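Local coordinates for deoxyhypusine synthase, putative (Entamoeba histolytica, PDB 7L9R), which probably acts as a deoxyhypusine synthase, building deoxyhypusine on a lysine of translation factor eIF5A from spermidine in an NAD-dependent reaction, at residues 52-57 against 335-340; 100-105 against 328-333; 168-173 against 224-229. All coordinates share one frame; numbering follows the deposited sequence.

Interaction 1. Residues 52-57 against 335-340; sequences SNVGRA and PLIVSK
Ile337 reaches from helix 330-339 to Val54 and Ala57 on helix 51-66. Its backbone comes nearest at Val54, where the two CA atoms are 7.5 Å apart. The CA-CB bond of Ile337 points toward the other helix. From CB the chain divides. CG2 makes no close contact with 52-57. CG1 stands anti to the carbonyl carbon (chi1 -71°) and carries the contact. It meets Val54 CG1 at 3.9 Å. CD1 continues the chain in an extended form (chi2 171°). This puts the methyl, Ile337 CD1, 4.1 Å from the same Val54 CG1. The same methyl also meets Ala57, with Ile337 CD1 and Ala57 CB 4.2 Å apart. On the valine, CG1 is the branch that does the touching. The two side chains meet at a slant, and this valine methyl lies against two successive carbons of the isoleucine.

Ile337 also touches Ile58 and Ile61. Val54, Ala57, Ile58 and Ile61 have the i, i+3, i+4, i+7 spacing of a knobs-into-holes pocket, with Ile337 as the knob. The two helices lie on the six-stranded parallel sheet of a Rossmann-like fold. Ala57 rests on Val291 and Val326, Val54 on Val326, and Ile337 on Ile293.

The end of helix 330-339 has polar bonds both within its last turn and to helix 37-47. Ser339 OG donates to Leu336 O at 2.7 Å, tilted 27° from the carbonyl plane. Lys340 NZ bonds to Asn42 OD1 in helix 37-47. Elsewhere on helix 330-339, Pro335 packs on Leu40 of the second subunit and Val338 on Phe31 of that subunit.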
loop_
_atom_site.group_PDB
_atom_site.type_symbol
_atom_site.label_atom_id
_atom_site.label_comp_id
_atom_site.label_asym_id
_atom_site.label_seq_id
_atom_site.Cartn_x
_atom_site.Cartn_y
_atom_site.Cartn_z
ATOM N N SER B 52 9.618 0.227 -18.795
ATOM C CA SER B 52 8.760 0.541 -19.934
ATOM C C SER B 52 7.928 1.790 -19.669
ATOM O O SER B 52 7.705 2.604 -20.575
ATOM C CB SER B 52 7.852 -0.645 -20.247
ATOM O OG SER B 52 7.017 -0.919 -19.137
ATOM N N ASN B 53 7.470 1.964 -18.426
ATOM C CA ASN B 53 6.704 3.157 -18.077
ATOM C C ASN B 53 7.588 4.396 -18.034
ATOM O O ASN B 53 7.153 5.486 -18.425
ATOM C CB ASN B 53 6.000 2.953 -16.739
ATOM C CG ASN B 53 4.869 1.953 -16.833
ATOM O OD1 ASN B 53 4.257 1.798 -17.890
ATOM N ND2 ASN B 53 4.580 1.273 -15.730
ATOM N N VAL B 54 8.828 4.252 -17.555
ATOM C CA VAL B 54 9.752 5.384 -17.548
ATOM C C VAL B 54 10.043 5.838 -18.972
ATOM O O VAL B 54 10.143 7.039 -19.248
ATOM C CB VAL B 54 11.041 5.021 -16.789
ATOM C CG1 VAL B 54 12.033 6.168 -16.841
ATOM C CG2 VAL B 54 10.715 4.665 -15.346
ATOM N N GLY B 55 10.157 4.887 -19.901
ATOM C CA GLY B 55 10.419 5.244 -21.288
ATOM C C GLY B 55 9.267 5.995 -21.927
ATOM O O GLY B 55 9.479 6.970 -22.657
ATOM N N ARG B 56 8.031 5.547 -21.671
ATOM C CA ARG B 56 6.861 6.277 -22.154
ATOM C C ARG B 56 6.829 7.686 -21.584
ATOM O O ARG B 56 6.485 8.646 -22.287
ATOM C CB ARG B 56 5.572 5.544 -21.775
ATOM C CG ARG B 56 5.270 4.273 -22.541
ATOM C CD ARG B 56 3.782 3.950 -22.427
ATOM N NE ARG B 56 2.974 4.969 -23.089
ATOM C CZ ARG B 56 1.699 5.219 -22.819
ATOM N NH1 ARG B 56 1.046 4.551 -21.879
ATOM N NH2 ARG B 56 1.064 6.165 -23.506
ATOM N N ALA B 57 7.180 7.828 -20.301
ATOM C CA ALA B 57 7.206 9.148 -19.678
ATOM C C ALA B 57 8.195 10.068 -20.386
ATOM O O ALA B 57 7.895 11.244 -20.630
ATOM C CB ALA B 57 7.540 9.025 -18.190
ATOM N N PRO B 335 15.197 12.919 -11.974
ATOM C CA PRO B 335 16.422 13.497 -12.558
ATOM C C PRO B 335 16.893 12.730 -13.778
ATOM O O PRO B 335 17.367 13.334 -14.750
ATOM C CB PRO B 335 17.434 13.426 -11.406
ATOM C CG PRO B 335 16.597 13.419 -10.169
ATOM C CD PRO B 335 15.388 12.590 -10.547
ATOM N N LEU B 336 16.728 11.406 -13.767
ATOM C CA LEU B 336 17.051 10.612 -14.946
ATOM C C LEU B 336 16.161 11.000 -16.119
ATOM O O LEU B 336 16.633 11.108 -17.259
ATOM C CB LEU B 336 16.906 9.125 -14.626
ATOM C CG LEU B 336 17.665 8.605 -13.394
ATOM C CD1 LEU B 336 17.586 7.072 -13.303
ATOM C CD2 LEU B 336 19.124 9.092 -13.335
ATOM N N ILE B 337 14.867 11.208 -15.860
ATOM C CA ILE B 337 13.948 11.602 -16.923
ATOM C C ILE B 337 14.294 12.991 -17.444
ATOM O O ILE B 337 14.262 13.241 -18.654
ATOM C CB ILE B 337 12.490 11.517 -16.424
ATOM C CG1 ILE B 337 12.071 10.052 -16.263
ATOM C CG2 ILE B 337 11.541 12.254 -17.359
ATOM C CD1 ILE B 337 10.722 9.863 -15.575
ATOM N N VAL B 338 14.634 13.914 -16.540
ATOM C CA VAL B 338 15.025 15.261 -16.948
ATOM C C VAL B 338 16.223 15.213 -17.889
ATOM O O VAL B 338 16.266 15.925 -18.900
ATOM C CB VAL B 338 15.311 16.121 -15.702
ATOM C CG1 VAL B 338 16.072 17.393 -16.075
ATOM C CG2 VAL B 338 14.006 16.461 -14.985
ATOM N N SER B 339 17.198 14.351 -17.594
ATOM C CA SER B 339 18.398 14.279 -18.422
ATOM C C SER B 339 18.100 13.817 -19.843
ATOM O O SER B 339 18.882 14.114 -20.754
ATOM C CB SER B 339 19.428 13.346 -17.790
ATOM O OG SER B 339 19.052 11.993 -17.976
ATOM N N LYS B 340 16.990 13.106 -20.055
ATOM C CA LYS B 340 16.593 12.636 -21.376
ATOM C C LYS B 340 15.504 13.498 -22.004
ATOM O O LYS B 340 15.052 13.190 -23.111
ATOM C CB LYS B 340 16.114 11.178 -21.300
ATOM C CG LYS B 340 17.117 10.218 -20.665
ATOM C CD LYS B 340 18.286 9.920 -21.587
ATOM C CE LYS B 340 19.257 8.948 -20.930
ATOM N NZ LYS B 340 20.378 8.570 -21.850
#

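Interaction 2. Residues 100-105 against 328-333; sequences SGLRDT and AEASLV
Leu102 lies against the first turn of helix 330-339 and touches backbone more than side chain. Its CA-CB bond points toward that helix. CD1 is fully extended from CA (chi2 180°) and ends over the backbone at Ala330 and Ser331. The closest approach is Leu102 CD1 to Ser331 CA, at 3.6 Å. Leu102 CD1 also meets Ala330 CB at 4.1 Å. The branch point follows, with Leu102 CG 4.0 Å from Ser331 CB. Ser100 touches the same serine: its OG is 3.9 Å from Ser331 CB. Ser331 CB is thus met by both Ser100 and Leu102.

Each segment carries its own helix cap. Ser100 OG accepts from Leu102 N at 3.0 Å, in a fairly straight bond (160°), and is also hydrogen-bonded to Met97 O. Glu329 is the N-cap of helix 330-339. Its carboxylate folds back over the first turn, where OE2 accepts from Ser331 N at 2.8 Å (164°). Ser331 OG donates to Glu329 OE1 at 2.6 Å. Both serine atoms come from the syn side, out of the carboxylate plane. The Ser331 hydroxyl is also bonded to Ile49 N of the second subunit. Met97 of helix 95-99 packs on Leu102, Glu329 and Ala330.

The two helix starts therefore meet through van der Waals packing. Their serine hydroxyls and the glutamate are taken up by capping bonds, by Met97 and by the second subunit. The negative carboxylate at the N-terminus of helix 330-339 probably gains from the helix dipole.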
loop_
_atom_site.group_PDB
_atom_site.type_symbol
_atom_site.label_atom_id
_atom_site.label_comp_id
_atom_site.label_asym_id
_atom_site.label_seq_id
_atom_site.Cartn_x
_atom_site.Cartn_y
_atom_site.Cartn_z
ATOM N N SER B 100 13.850 17.084 -0.749
ATOM C CA SER B 100 14.917 16.335 -1.384
ATOM C C SER B 100 15.718 17.246 -2.309
ATOM O O SER B 100 15.411 18.431 -2.484
ATOM C CB SER B 100 14.341 15.166 -2.170
ATOM O OG SER B 100 13.867 15.615 -3.428
ATOM N N GLY B 101 16.734 16.670 -2.948
ATOM C CA GLY B 101 17.504 17.408 -3.932
ATOM C C GLY B 101 16.731 17.787 -5.177
ATOM O O GLY B 101 17.255 18.548 -5.998
ATOM N N LEU B 102 15.509 17.267 -5.342
ATOM C CA LEU B 102 14.678 17.658 -6.474
ATOM C C LEU B 102 14.413 19.152 -6.506
ATOM O O LEU B 102 14.119 19.696 -7.580
ATOM C CB LEU B 102 13.338 16.934 -6.441
ATOM C CG LEU B 102 13.286 15.494 -6.937
ATOM C CD1 LEU B 102 11.851 14.979 -6.802
ATOM C CD2 LEU B 102 13.771 15.412 -8.361
ATOM N N ARG B 103 14.485 19.815 -5.351
ATOM C CA ARG B 103 14.329 21.265 -5.288
ATOM C C ARG B 103 15.217 21.969 -6.306
ATOM O O ARG B 103 14.790 22.923 -6.965
ATOM C CB ARG B 103 14.652 21.745 -3.874
ATOM C CG ARG B 103 14.517 23.230 -3.665
ATOM C CD ARG B 103 15.857 23.897 -3.673
ATOM N NE ARG B 103 15.784 25.252 -3.153
ATOM C CZ ARG B 103 16.839 25.952 -2.765
ATOM N NH1 ARG B 103 18.063 25.450 -2.837
ATOM N NH2 ARG B 103 16.663 27.181 -2.291
ATOM N N ASP B 104 16.449 21.494 -6.465
ATOM C CA ASP B 104 17.371 22.153 -7.377
ATOM C C ASP B 104 17.115 21.758 -8.823
ATOM O O ASP B 104 17.337 22.568 -9.734
ATOM C CB ASP B 104 18.791 21.852 -6.919
ATOM C CG ASP B 104 18.973 22.169 -5.440
ATOM O OD1 ASP B 104 18.841 23.357 -5.065
ATOM O OD2 ASP B 104 19.208 21.237 -4.646
ATOM N N THR B 105 16.583 20.556 -9.048
ATOM C CA THR B 105 16.050 20.223 -10.364
ATOM C C THR B 105 14.903 21.158 -10.734
ATOM O O THR B 105 14.865 21.695 -11.849
ATOM C CB THR B 105 15.598 18.757 -10.384
ATOM O OG1 THR B 105 16.694 17.916 -10.010
ATOM C CG2 THR B 105 15.107 18.354 -11.767
ATOM N N ALA B 328 7.217 4.675 -9.299
ATOM C CA ALA B 328 8.607 4.854 -8.900
ATOM C C ALA B 328 8.691 6.064 -7.980
ATOM O O ALA B 328 7.746 6.849 -7.862
ATOM C CB ALA B 328 9.526 5.028 -10.114
ATOM N N GLU B 329 9.839 6.203 -7.323
ATOM C CA GLU B 329 10.109 7.351 -6.468
ATOM C C GLU B 329 10.759 8.467 -7.287
ATOM O O GLU B 329 11.796 8.255 -7.929
ATOM C CB GLU B 329 10.986 6.943 -5.280
ATOM C CG GLU B 329 11.000 7.964 -4.157
ATOM C CD GLU B 329 11.785 9.215 -4.546
ATOM O OE1 GLU B 329 12.923 9.051 -5.050
ATOM O OE2 GLU B 329 11.260 10.345 -4.389
ATOM N N ALA B 330 10.149 9.657 -7.243
ATOM C CA ALA B 330 10.500 10.727 -8.176
ATOM C C ALA B 330 11.933 11.215 -7.988
ATOM O O ALA B 330 12.623 11.501 -8.970
ATOM C CB ALA B 330 9.528 11.896 -8.030
ATOM N N SER B 331 12.402 11.335 -6.742
ATOM C CA SER B 331 13.741 11.877 -6.531
ATOM C C SER B 331 14.820 10.993 -7.139
ATOM O O SER B 331 15.934 11.468 -7.370
ATOM C CB SER B 331 14.022 12.076 -5.046
ATOM O OG SER B 331 14.687 10.947 -4.516
ATOM N N LEU B 332 14.508 9.731 -7.432
ATOM C CA LEU B 332 15.451 8.837 -8.086
ATOM C C LEU B 332 15.275 8.822 -9.601
ATOM O O LEU B 332 16.256 8.936 -10.342
ATOM C CB LEU B 332 15.300 7.417 -7.526
ATOM N N VAL B 333 14.036 8.696 -10.076
ATOM C CA VAL B 333 13.804 8.550 -11.510
ATOM C C VAL B 333 13.627 9.891 -12.218
ATOM O O VAL B 333 13.991 10.013 -13.393
ATOM C CB VAL B 333 12.595 7.642 -11.783
ATOM C CG1 VAL B 333 12.840 6.254 -11.219
ATOM C CG2 VAL B 333 11.329 8.255 -11.215
#

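Interaction 3. Residues 168-173 against 224-229; sequences QWLKEF and DGLFGT
Phe173 and Phe227 both hold CG anti to the backbone N (chi1 164° and -172°), and the two rings meet between helices 160-179 and 226-237. Leu170 instead holds CG beside its backbone N, and from there its two methyls reach Leu226 and Phe227. The rings touch edge to edge, with Phe227 CE1 4.0 Å from Phe173 CE2. Phe227 CE1 lies in the plane of the Phe173 ring. The side chains run at about a right angle to each other, while the ring planes are inclined at roughly 58°. Leu170 CD2 meets the edge of the neighbouring ring at Phe227 CD1, 4.1 Å away. Leu170 CD1 meets Leu226 CD2 at 4.2 Å.

This is apolar helix-to-helix packing, and helices 124-130 and 189-200 close in on the same cluster. Phe173 packs on Met195, Met196 and Arg199, and Leu170 on Ile129. Gly225 is the N-cap of helix 226-237, and Phe227 N is bonded to Glu126 OE2.

Between the two segments the contact is purely apolar, so hydrophobic burial and ring-edge packing hold it. The salt bridge of Lys171 NZ with Glu233 OE1 adds a charged tie between the same two helices at the border of the apolar patch.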
loop_
_atom_site.group_PDB
_atom_site.type_symbol
_atom_site.label_atom_id
_atom_site.label_comp_id
_atom_site.label_asym_id
_atom_site.label_seq_id
_atom_site.Cartn_x
_atom_site.Cartn_y
_atom_site.Cartn_z
ATOM N N GLN B 168 11.249 33.945 11.275
ATOM C CA GLN B 168 11.471 35.382 11.396
ATOM C C GLN B 168 11.342 36.063 10.042
ATOM O O GLN B 168 10.696 37.111 9.922
ATOM C CB GLN B 168 12.846 35.656 12.007
ATOM N N TRP B 169 11.929 35.465 9.004
ATOM C CA TRP B 169 11.805 36.009 7.656
ATOM C C TRP B 169 10.345 36.074 7.222
ATOM O O TRP B 169 9.872 37.114 6.747
ATOM C CB TRP B 169 12.624 35.156 6.680
ATOM C CG TRP B 169 12.796 35.761 5.315
ATOM C CD1 TRP B 169 13.845 36.531 4.883
ATOM C CD2 TRP B 169 11.899 35.646 4.201
ATOM N NE1 TRP B 169 13.650 36.902 3.576
ATOM C CE2 TRP B 169 12.468 36.369 3.131
ATOM C CE3 TRP B 169 10.668 35.010 4.007
ATOM C CZ2 TRP B 169 11.850 36.471 1.885
ATOM C CZ3 TRP B 169 10.055 35.109 2.771
ATOM C CH2 TRP B 169 10.646 35.834 1.724
ATOM N N LEU B 170 9.617 34.965 7.373
ATOM C CA LEU B 170 8.208 34.950 6.986
ATOM C C LEU B 170 7.414 35.986 7.763
ATOM O O LEU B 170 6.522 36.640 7.208
ATOM C CB LEU B 170 7.615 33.558 7.196
ATOM C CG LEU B 170 8.156 32.458 6.288
ATOM C CD1 LEU B 170 7.676 31.097 6.760
ATOM C CD2 LEU B 170 7.741 32.713 4.848
ATOM N N LYS B 171 7.707 36.140 9.055
ATOM C CA LYS B 171 6.956 37.092 9.863
ATOM C C LYS B 171 7.250 38.527 9.442
ATOM O O LYS B 171 6.341 39.363 9.389
ATOM C CB LYS B 171 7.262 36.883 11.344
ATOM C CG LYS B 171 6.619 35.647 11.935
ATOM C CD LYS B 171 7.089 35.415 13.357
ATOM C CE LYS B 171 6.383 34.231 13.978
ATOM N NZ LYS B 171 6.876 33.956 15.354
ATOM N N GLU B 172 8.512 38.834 9.133
ATOM C CA GLU B 172 8.829 40.175 8.658
ATOM C C GLU B 172 8.133 40.462 7.334
ATOM O O GLU B 172 7.641 41.574 7.111
ATOM C CB GLU B 172 10.343 40.345 8.533
ATOM C CG GLU B 172 11.075 40.294 9.864
ATOM C CD GLU B 172 12.561 40.536 9.720
ATOM O OE1 GLU B 172 12.946 41.383 8.882
ATOM O OE2 GLU B 172 13.345 39.883 10.443
ATOM N N PHE B 173 8.055 39.457 6.459
ATOM C CA PHE B 173 7.329 39.618 5.204
ATOM C C PHE B 173 5.846 39.872 5.451
ATOM O O PHE B 173 5.248 40.754 4.825
ATOM C CB PHE B 173 7.544 38.379 4.333
ATOM C CG PHE B 173 6.573 38.248 3.193
ATOM C CD1 PHE B 173 6.727 38.995 2.035
ATOM C CD2 PHE B 173 5.533 37.332 3.261
ATOM C CE1 PHE B 173 5.838 38.858 0.975
ATOM C CE2 PHE B 173 4.640 37.188 2.211
ATOM C CZ PHE B 173 4.795 37.947 1.065
ATOM N N ASP B 224 -1.765 26.293 5.515
ATOM C CA ASP B 224 -1.750 25.089 6.338
ATOM C C ASP B 224 -0.336 24.673 6.729
ATOM O O ASP B 224 -0.174 23.716 7.488
ATOM C CB ASP B 224 -2.453 23.933 5.606
ATOM C CG ASP B 224 -2.650 22.703 6.488
ATOM O OD1 ASP B 224 -3.380 22.794 7.501
ATOM O OD2 ASP B 224 -2.078 21.640 6.163
ATOM N N GLY B 225 0.690 25.367 6.233
ATOM C CA GLY B 225 2.060 25.066 6.553
ATOM C C GLY B 225 2.683 26.085 7.484
ATOM O O GLY B 225 1.993 26.840 8.185
ATOM N N LEU B 226 4.020 26.128 7.473
ATOM C CA LEU B 226 4.751 27.020 8.369
ATOM C C LEU B 226 4.319 28.472 8.186
ATOM O O LEU B 226 4.250 29.231 9.163
ATOM C CB LEU B 226 6.254 26.878 8.134
ATOM C CG LEU B 226 7.165 27.616 9.109
ATOM C CD1 LEU B 226 6.943 27.096 10.522
ATOM C CD2 LEU B 226 8.626 27.473 8.690
ATOM N N PHE B 227 3.995 28.866 6.947
ATOM C CA PHE B 227 3.434 30.195 6.704
ATOM C C PHE B 227 2.210 30.452 7.579
ATOM O O PHE B 227 2.071 31.533 8.161
ATOM C CB PHE B 227 3.087 30.366 5.220
ATOM C CG PHE B 227 2.690 31.774 4.839
ATOM C CD1 PHE B 227 3.647 32.718 4.516
ATOM C CD2 PHE B 227 1.358 32.143 4.785
ATOM C CE1 PHE B 227 3.283 34.010 4.164
ATOM C CE2 PHE B 227 0.989 33.426 4.436
ATOM C CZ PHE B 227 1.954 34.365 4.130
ATOM N N GLY B 228 1.320 29.464 7.703
ATOM C CA GLY B 228 0.147 29.648 8.545
ATOM C C GLY B 228 0.495 29.687 10.022
ATOM O O GLY B 228 -0.074 30.476 10.779
ATOM N N THR B 229 1.456 28.861 10.444
ATOM C CA THR B 229 1.956 28.938 11.815
ATOM C C THR B 229 2.447 30.343 12.149
ATOM O O THR B 229 2.165 30.865 13.234
ATOM C CB THR B 229 3.086 27.928 12.022
ATOM O OG1 THR B 229 2.628 26.615 11.677
ATOM C CG2 THR B 229 3.567 27.943 13.474
#

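In the fold
Interactions 1 and 2 share helix 330-339: its first turn serves interaction 2 and its last turns interaction 1. Their centres are about 12 Å apart, and they touch where Pro335 packs on Ala330 and Leu102. Both also reach the second subunit, so this helix joins the sheet-flanking layer to the subunit interface. Interaction 3 lies between helices 160-179 and 226-237, with its centre about 25 Å from that of interaction 2 and about 36 Å from that of interaction 1. It is on the opposite side of the chain's centre from interaction 1. Along the chain the three are nested, with 3 inside 2 and 2 inside 1. Interaction 1 brings an early helix of the chain against the last helix.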